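Local coordinates for protein globin II, extracellular (Lumbricus terrestris, PDB 1X9F) that probably carries oxygen as a heme-containing globin subunit of the extracellular erythrocruorin of the earthworm, whose heme pocket can also hold carbon monoxide, at residues R35-Q40 / K110-H115; E27-A32 / L114-A119. One frame throughout, in Å; residues are numbered along the deposited sequence.

Contact 1: R35-Q40 / K110-H115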
ATOM      1  N   ARG B  35     -24.551 -34.471  24.104  1.00 24.14           N
ATOM      2  CA  ARG B  35     -25.227 -35.511  23.329  1.00 26.74           C
ATOM      3  C   ARG B  35     -24.444 -36.811  23.302  1.00 28.32           C
ATOM      4  O   ARG B  35     -25.029 -37.892  23.405  1.00 29.54           O
ATOM      5  CB  ARG B  35     -25.479 -35.047  21.904  1.00 26.24           C
ATOM      6  CG  ARG B  35     -26.607 -34.067  21.841  1.00 30.14           C
ATOM      7  CD  ARG B  35     -26.678 -33.331  20.549  1.00 27.19           C
ATOM      8  NE  ARG B  35     -27.813 -32.424  20.579  1.00 43.83           N
ATOM      9  CZ  ARG B  35     -27.910 -31.317  19.857  1.00 48.56           C
ATOM     10  NH1 ARG B  35     -26.932 -30.958  19.033  1.00 42.70           N
ATOM     11  NH2 ARG B  35     -28.993 -30.559  19.962  1.00 42.43           N
ATOM     12  N   ALA B  36     -23.128 -36.705  23.139  1.00 28.86           N
ATOM     13  CA  ALA B  36     -22.270 -37.877  23.169  1.00 27.11           C
ATOM     14  C   ALA B  36     -22.328 -38.531  24.550  1.00 27.09           C
ATOM     15  O   ALA B  36     -22.342 -39.758  24.649  1.00 27.20           O
ATOM     16  CB  ALA B  36     -20.846 -37.513  22.789  1.00 27.37           C
ATOM     17  N   THR B  37     -22.375 -37.717  25.605  1.00 24.11           N
ATOM     18  CA  THR B  37     -22.519 -38.232  26.969  1.00 25.91           C
ATOM     19  C   THR B  37     -23.829 -39.004  27.107  1.00 28.32           C
ATOM     20  O   THR B  37     -23.829 -40.162  27.533  1.00 29.07           O
ATOM     21  CB  THR B  37     -22.466 -37.082  28.008  1.00 26.66           C
ATOM     22  OG1 THR B  37     -21.214 -36.391  27.903  1.00 27.28           O
ATOM     23  CG2 THR B  37     -22.442 -37.633  29.435  1.00 21.27           C
ATOM     24  N   PHE B  38     -24.937 -38.355  26.740  1.00 27.11           N
ATOM     25  CA  PHE B  38     -26.261 -38.966  26.840  1.00 26.73           C
ATOM     26  C   PHE B  38     -26.386 -40.219  25.978  1.00 29.06           C
ATOM     27  O   PHE B  38     -27.024 -41.180  26.393  1.00 31.05           O
ATOM     28  CB  PHE B  38     -27.390 -37.981  26.491  1.00 24.20           C
ATOM     29  CG  PHE B  38     -27.513 -36.813  27.437  1.00 20.83           C
ATOM     30  CD1 PHE B  38     -28.029 -35.603  26.988  1.00 14.75           C
ATOM     31  CD2 PHE B  38     -27.113 -36.915  28.769  1.00 19.13           C
ATOM     32  CE1 PHE B  38     -28.150 -34.520  27.845  1.00 17.93           C
ATOM     33  CE2 PHE B  38     -27.226 -35.835  29.630  1.00 14.61           C
ATOM     34  CZ  PHE B  38     -27.747 -34.636  29.169  1.00 20.45           C
ATOM     35  N   ALA B  39     -25.795 -40.216  24.784  1.00 30.17           N
ATOM     36  CA  ALA B  39     -25.826 -41.405  23.924  1.00 33.33           C
ATOM     37  C   ALA B  39     -25.193 -42.603  24.630  1.00 33.69           C
ATOM     38  O   ALA B  39     -25.607 -43.749  24.437  1.00 32.80           O
ATOM     39  CB  ALA B  39     -25.118 -41.136  22.599  1.00 30.31           C
ATOM     40  N   GLN B  40     -24.195 -42.325  25.461  1.00 36.73           N
ATOM     41  CA  GLN B  40     -23.471 -43.382  26.141  1.00 38.62           C
ATOM     42  C   GLN B  40     -24.099 -43.802  27.469  1.00 37.66           C
ATOM     43  O   GLN B  40     -24.132 -44.991  27.793  1.00 38.94           O
ATOM     44  CB  GLN B  40     -22.008 -43.003  26.347  1.00 38.63           C
ATOM     45  CG  GLN B  40     -21.226 -44.179  26.883  1.00 47.49           C
ATOM     46  CD  GLN B  40     -19.760 -43.908  27.021  1.00 50.03           C
ATOM     47  OE1 GLN B  40     -19.135 -43.357  26.115  1.00 51.19           O
ATOM     48  NE2 GLN B  40     -19.188 -44.315  28.148  1.00 52.54           N
ATOM     49  N   LYS B 110     -16.017 -38.074  29.955  1.00 31.56           N
ATOM     50  CA  LYS B 110     -14.640 -38.076  29.495  1.00 30.31           C
ATOM     51  C   LYS B 110     -14.521 -38.636  28.079  1.00 31.12           C
ATOM     52  O   LYS B 110     -13.803 -38.075  27.248  1.00 32.93           O
ATOM     53  CB  LYS B 110     -13.763 -38.874  30.453  1.00 27.97           C
ATOM     54  CG  LYS B 110     -12.313 -38.959  30.021  1.00 29.79           C
ATOM     55  CD  LYS B 110     -11.471 -39.683  31.041  1.00 32.22           C
ATOM     56  CE  LYS B 110     -11.648 -41.193  30.928  1.00 29.29           C
ATOM     57  NZ  LYS B 110     -10.473 -41.887  31.530  1.00 25.95           N
ATOM     58  N   THR B 111     -15.219 -39.739  27.814  1.00 30.27           N
ATOM     59  CA  THR B 111     -15.207 -40.367  26.494  1.00 29.20           C
ATOM     60  C   THR B 111     -15.761 -39.402  25.465  1.00 28.05           C
ATOM     61  O   THR B 111     -15.238 -39.291  24.356  1.00 27.37           O
ATOM     62  CB  THR B 111     -16.052 -41.654  26.524  1.00 29.85           C
ATOM     63  OG1 THR B 111     -15.474 -42.576  27.458  1.00 31.27           O
ATOM     64  CG2 THR B 111     -15.968 -42.407  25.197  1.00 24.41           C
ATOM     65  N   ALA B 112     -16.825 -38.709  25.855  1.00 26.87           N
ATOM     66  CA  ALA B 112     -17.501 -37.765  24.988  1.00 25.65           C
ATOM     67  C   ALA B 112     -16.595 -36.583  24.644  1.00 26.02           C
ATOM     68  O   ALA B 112     -16.452 -36.242  23.466  1.00 26.46           O
ATOM     69  CB  ALA B 112     -18.796 -37.294  25.631  1.00 26.49           C
ATOM     70  N   ILE B 113     -15.986 -35.968  25.664  1.00 22.81           N
ATOM     71  CA  ILE B 113     -15.016 -34.894  25.438  1.00 23.43           C
ATOM     72  C   ILE B 113     -13.967 -35.333  24.424  1.00 24.60           C
ATOM     73  O   ILE B 113     -13.724 -34.633  23.436  1.00 23.55           O
ATOM     74  CB  ILE B 113     -14.310 -34.468  26.740  1.00 23.80           C
ATOM     75  CG1 ILE B 113     -15.280 -33.777  27.700  1.00 22.88           C
ATOM     76  CG2 ILE B 113     -13.144 -33.520  26.440  1.00 23.66           C
ATOM     77  CD1 ILE B 113     -14.685 -33.586  29.090  1.00 25.61           C
ATOM     78  N   LEU B 114     -13.359 -36.495  24.667  1.00 22.39           N
ATOM     79  CA  LEU B 114     -12.297 -36.993  23.802  1.00 22.30           C
ATOM     80  C   LEU B 114     -12.784 -37.231  22.391  1.00 22.00           C
ATOM     81  O   LEU B 114     -12.052 -37.025  21.427  1.00 25.46           O
ATOM     82  CB  LEU B 114     -11.684 -38.269  24.373  1.00 20.01           C
ATOM     83  CG  LEU B 114     -10.423 -38.073  25.215  1.00 18.90           C
ATOM     84  CD1 LEU B 114     -10.620 -37.055  26.336  1.00 18.43           C
ATOM     85  CD2 LEU B 114     -10.010 -39.405  25.796  1.00 20.88           C
ATOM     86  N   HIS B 115     -14.040 -37.628  22.278  1.00 23.71           N
ATOM     87  CA  HIS B 115     -14.626 -37.968  21.011  1.00 23.32           C
ATOM     88  C   HIS B 115     -14.878 -36.736  20.157  1.00 23.17           C
ATOM     89  O   HIS B 115     -14.527 -36.695  18.976  1.00 22.75           O
ATOM     90  CB  HIS B 115     -15.934 -38.676  21.280  1.00 24.35           C
ATOM     91  CG  HIS B 115     -16.676 -39.028  20.044  1.00 32.77           C
ATOM     92  ND1 HIS B 115     -16.212 -39.966  19.149  1.00 38.48           N
ATOM     93  CD2 HIS B 115     -17.844 -38.566  19.541  1.00 27.74           C
ATOM     94  CE1 HIS B 115     -17.067 -40.074  18.149  1.00 37.28           C
ATOM     95  NE2 HIS B 115     -18.067 -39.237  18.364  1.00 38.70           N
TER
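Ala36 and Ala112 meet methyl to methyl, CB of Ala36 lying 3.5 Å from CB of Ala112, and this pair lies where the two helices come close. Their CA atoms, 5.1 Å apart, are the nearest CA pair of the two segments. The short helical axes pass within 8.2 Å at 134° between N-to-C directions. Such a small separation fits the side chains at the crossing: both alanines direct their single methyl toward the other helix.

The polar side chains that join in do so by van der Waals contact, for no hydrogen bond spans the segments. Thr37 sets its hydroxyl beside the Ala112 methyl, with OG1 of Thr37 3.4 Å from CB of Ala112. That oxygen is bonded within its own helix to the carbonyl O of Ile33, a turn earlier, as its first torsion of -60° allows by placing OG1 next to the backbone N. Ala112 CB is therefore touched by both Ala36 and Thr37. At the exposed margin the extended Gln40 reaches across, its CG anti to the backbone N (chi1 -172°), and crosses Thr111 at about a right angle. Its OE1 lies 3.4 Å from CG2 of Thr111 and 3.5 Å from Thr111 CB, so the amide oxygen meets the carbon side of the threonine. The hydroxyl OG1 of Thr111 is instead bonded to the carbonyl O of Asp107.

This is the crossing of the globin B and G helices, here helix 23-40 on helix 103-121. Thr37 also touches Phe109, and its side chain is about 5 Å from the heme. Behind 110-115, Lys110 forms salt bridges to Asp131 and Asp135 of helix 127-142, while Ile113 packs on Leu72 of helix 59-77.

Contact 2: E27-A32 / L114-A119; sequences EAFSQA and LHVVAA
The short helical segments 27-32 and 114-119 run at 138° to each other with axes 10.1 Å apart at closest approach, and their nearest CA atoms, those of Ala32 and Val116, are separated by 6.5 Å. Val116 makes contact here with both of its branches. CG1, anti to the backbone N (chi1 179°), lies 3.7 Å from CD1 of Phe29 and also meets CB of Ala32 at 3.7 Å. CG2 rests against the backbone of the other helix, 3.6 Å from the carbonyl O of Ala32. The arrangement belongs to the B/G helix pair of the globin fold, at a point where branched and aromatic side chains separate the backbones. The Phe29 ring, CG anti to the backbone N, reaches across to helix 103-121, and CG2 of Val117 meets the ring at its edge, in plane, 4.0 Å from CZ. An alanine in place of Val116 would probably leave a gap between Phe29 and Ala32, since both branch carbons that touch them would be gone. Phe29 also packs on Leu69 of helix 59-77, and Val117 on Trp130 of helix 127-142, while Glu27 packs on Leu84 of a neighbouring Globin III chain.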
ATOM      1  N   GLU B  27     -21.126 -23.138  21.098  1.00 24.02           N
ATOM      2  CA  GLU B  27     -22.417 -23.729  21.449  1.00 23.31           C
ATOM      3  C   GLU B  27     -22.533 -25.135  20.889  1.00 22.25           C
ATOM      4  O   GLU B  27     -22.874 -26.068  21.614  1.00 25.97           O
ATOM      5  CB  GLU B  27     -23.591 -22.899  20.916  1.00 23.08           C
ATOM      6  CG  GLU B  27     -23.784 -21.560  21.605  1.00 24.87           C
ATOM      7  CD  GLU B  27     -25.008 -20.847  21.075  1.00 31.00           C
ATOM      8  OE1 GLU B  27     -24.961 -20.325  19.940  1.00 34.04           O
ATOM      9  OE2 GLU B  27     -26.024 -20.811  21.792  1.00 34.24           O
ATOM     10  N   ALA B  28     -22.242 -25.274  19.595  1.00 19.73           N
ATOM     11  CA  ALA B  28     -22.330 -26.558  18.900  1.00 21.57           C
ATOM     12  C   ALA B  28     -21.425 -27.583  19.577  1.00 23.05           C
ATOM     13  O   ALA B  28     -21.814 -28.737  19.795  1.00 23.66           O
ATOM     14  CB  ALA B  28     -21.951 -26.388  17.428  1.00 19.24           C
ATOM     15  N   PHE B  29     -20.225 -27.126  19.917  1.00 21.92           N
ATOM     16  CA  PHE B  29     -19.234 -27.914  20.623  1.00 21.66           C
ATOM     17  C   PHE B  29     -19.744 -28.378  21.990  1.00 23.50           C
ATOM     18  O   PHE B  29     -19.628 -29.557  22.335  1.00 21.78           O
ATOM     19  CB  PHE B  29     -17.975 -27.072  20.768  1.00 18.65           C
ATOM     20  CG  PHE B  29     -16.844 -27.767  21.442  1.00 16.70           C
ATOM     21  CD1 PHE B  29     -16.180 -28.817  20.818  1.00 17.11           C
ATOM     22  CD2 PHE B  29     -16.402 -27.340  22.685  1.00 18.07           C
ATOM     23  CE1 PHE B  29     -15.106 -29.451  21.440  1.00 20.80           C
ATOM     24  CE2 PHE B  29     -15.326 -27.969  23.317  1.00 24.26           C
ATOM     25  CZ  PHE B  29     -14.679 -29.026  22.691  1.00 16.15           C
ATOM     26  N   SER B  30     -20.310 -27.445  22.755  1.00 22.78           N
ATOM     27  CA  SER B  30     -20.923 -27.750  24.039  1.00 25.10           C
ATOM     28  C   SER B  30     -21.992 -28.817  23.916  1.00 25.89           C
ATOM     29  O   SER B  30     -22.087 -29.700  24.767  1.00 25.96           O
ATOM     30  CB  SER B  30     -21.571 -26.496  24.622  1.00 26.71           C
ATOM     31  OG  SER B  30     -20.585 -25.561  25.028  1.00 33.36           O
ATOM     32  N   GLN B  31     -22.806 -28.722  22.866  1.00 26.12           N
ATOM     33  CA  GLN B  31     -23.923 -29.651  22.666  1.00 27.17           C
ATOM     34  C   GLN B  31     -23.453 -31.027  22.219  1.00 24.72           C
ATOM     35  O   GLN B  31     -23.965 -32.046  22.692  1.00 23.98           O
ATOM     36  CB  GLN B  31     -24.916 -29.106  21.641  1.00 27.55           C
ATOM     37  CG  GLN B  31     -25.485 -27.756  21.992  1.00 30.28           C
ATOM     38  CD  GLN B  31     -26.456 -27.267  20.944  1.00 36.24           C
ATOM     39  OE1 GLN B  31     -27.634 -27.621  20.974  1.00 37.53           O
ATOM     40  NE2 GLN B  31     -25.969 -26.450  20.016  1.00 32.82           N
ATOM     41  N   ALA B  32     -22.493 -31.042  21.296  1.00 23.13           N
ATOM     42  CA  ALA B  32     -21.880 -32.273  20.823  1.00 20.09           C
ATOM     43  C   ALA B  32     -21.393 -33.124  21.995  1.00 20.62           C
ATOM     44  O   ALA B  32     -21.624 -34.339  22.017  1.00 20.42           O
ATOM     45  CB  ALA B  32     -20.744 -31.960  19.872  1.00 17.66           C
ATOM     46  N   LEU B 114     -13.359 -36.495  24.667  1.00 22.39           N
ATOM     47  CA  LEU B 114     -12.297 -36.993  23.802  1.00 22.30           C
ATOM     48  C   LEU B 114     -12.784 -37.231  22.391  1.00 22.00           C
ATOM     49  O   LEU B 114     -12.052 -37.025  21.427  1.00 25.46           O
ATOM     50  CB  LEU B 114     -11.684 -38.269  24.373  1.00 20.01           C
ATOM     51  CG  LEU B 114     -10.423 -38.073  25.215  1.00 18.90           C
ATOM     52  CD1 LEU B 114     -10.620 -37.055  26.336  1.00 18.43           C
ATOM     53  CD2 LEU B 114     -10.010 -39.405  25.796  1.00 20.88           C
ATOM     54  N   HIS B 115     -14.040 -37.628  22.278  1.00 23.71           N
ATOM     55  CA  HIS B 115     -14.626 -37.968  21.011  1.00 23.32           C
ATOM     56  C   HIS B 115     -14.878 -36.736  20.157  1.00 23.17           C
ATOM     57  O   HIS B 115     -14.527 -36.695  18.976  1.00 22.75           O
ATOM     58  CB  HIS B 115     -15.934 -38.676  21.280  1.00 24.35           C
ATOM     59  CG  HIS B 115     -16.676 -39.028  20.044  1.00 32.77           C
ATOM     60  ND1 HIS B 115     -16.212 -39.966  19.149  1.00 38.48           N
ATOM     61  CD2 HIS B 115     -17.844 -38.566  19.541  1.00 27.74           C
ATOM     62  CE1 HIS B 115     -17.067 -40.074  18.149  1.00 37.28           C
ATOM     63  NE2 HIS B 115     -18.067 -39.237  18.364  1.00 38.70           N
ATOM     64  N   VAL B 116     -15.498 -35.740  20.775  1.00 21.98           N
ATOM     65  CA  VAL B 116     -15.797 -34.493  20.111  1.00 20.67           C
ATOM     66  C   VAL B 116     -14.496 -33.752  19.779  1.00 21.96           C
ATOM     67  O   VAL B 116     -14.347 -33.244  18.668  1.00 23.65           O
ATOM     68  CB  VAL B 116     -16.780 -33.642  20.947  1.00 21.69           C
ATOM     69  CG1 VAL B 116     -17.077 -32.329  20.258  1.00 21.17           C
ATOM     70  CG2 VAL B 116     -18.081 -34.410  21.181  1.00 21.40           C
ATOM     71  N   VAL B 117     -13.549 -33.725  20.716  1.00 22.56           N
ATOM     72  CA  VAL B 117     -12.249 -33.100  20.466  1.00 21.61           C
ATOM     73  C   VAL B 117     -11.509 -33.781  19.308  1.00 24.06           C
ATOM     74  O   VAL B 117     -10.985 -33.093  18.426  1.00 25.07           O
ATOM     75  CB  VAL B 117     -11.389 -33.015  21.758  1.00 20.26           C
ATOM     76  CG1 VAL B 117      -9.928 -32.762  21.436  1.00 14.62           C
ATOM     77  CG2 VAL B 117     -11.923 -31.917  22.671  1.00 17.60           C
ATOM     78  N   ALA B 118     -11.488 -35.114  19.293  1.00 24.37           N
ATOM     79  CA  ALA B 118     -10.910 -35.870  18.173  1.00 25.86           C
ATOM     80  C   ALA B 118     -11.506 -35.459  16.822  1.00 27.92           C
ATOM     81  O   ALA B 118     -10.778 -35.306  15.838  1.00 28.96           O
ATOM     82  CB  ALA B 118     -11.086 -37.367  18.387  1.00 23.54           C
ATOM     83  N   ALA B 119     -12.825 -35.291  16.782  1.00 27.30           N
ATOM     84  CA  ALA B 119     -13.509 -34.875  15.562  1.00 27.82           C
ATOM     85  C   ALA B 119     -13.149 -33.440  15.171  1.00 27.68           C
ATOM     86  O   ALA B 119     -12.800 -33.183  14.021  1.00 27.71           O
ATOM     87  CB  ALA B 119     -14.993 -35.028  15.725  1.00 27.91           C
TER

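How the contacts relate
From the N terminus, helix 23-40 supplies first segment 27-32 of contact 2 and then 35-40 of contact 1. The chain next passes through helices 59-77 and 82-96 before reaching helix 103-121, where 110-115 closes contact 1 and 114-119 closes contact 2. The order is thus reversed on the return: the inner loop, with 69 residues between its segments, lies within the outer one of 81, except that the closing segments overlap at Leu114 and His115. The two centres are about 8 Å apart. Together the contacts fasten one helix pair at successive points, contact 1 nearer the heme and contact 2 farther from it.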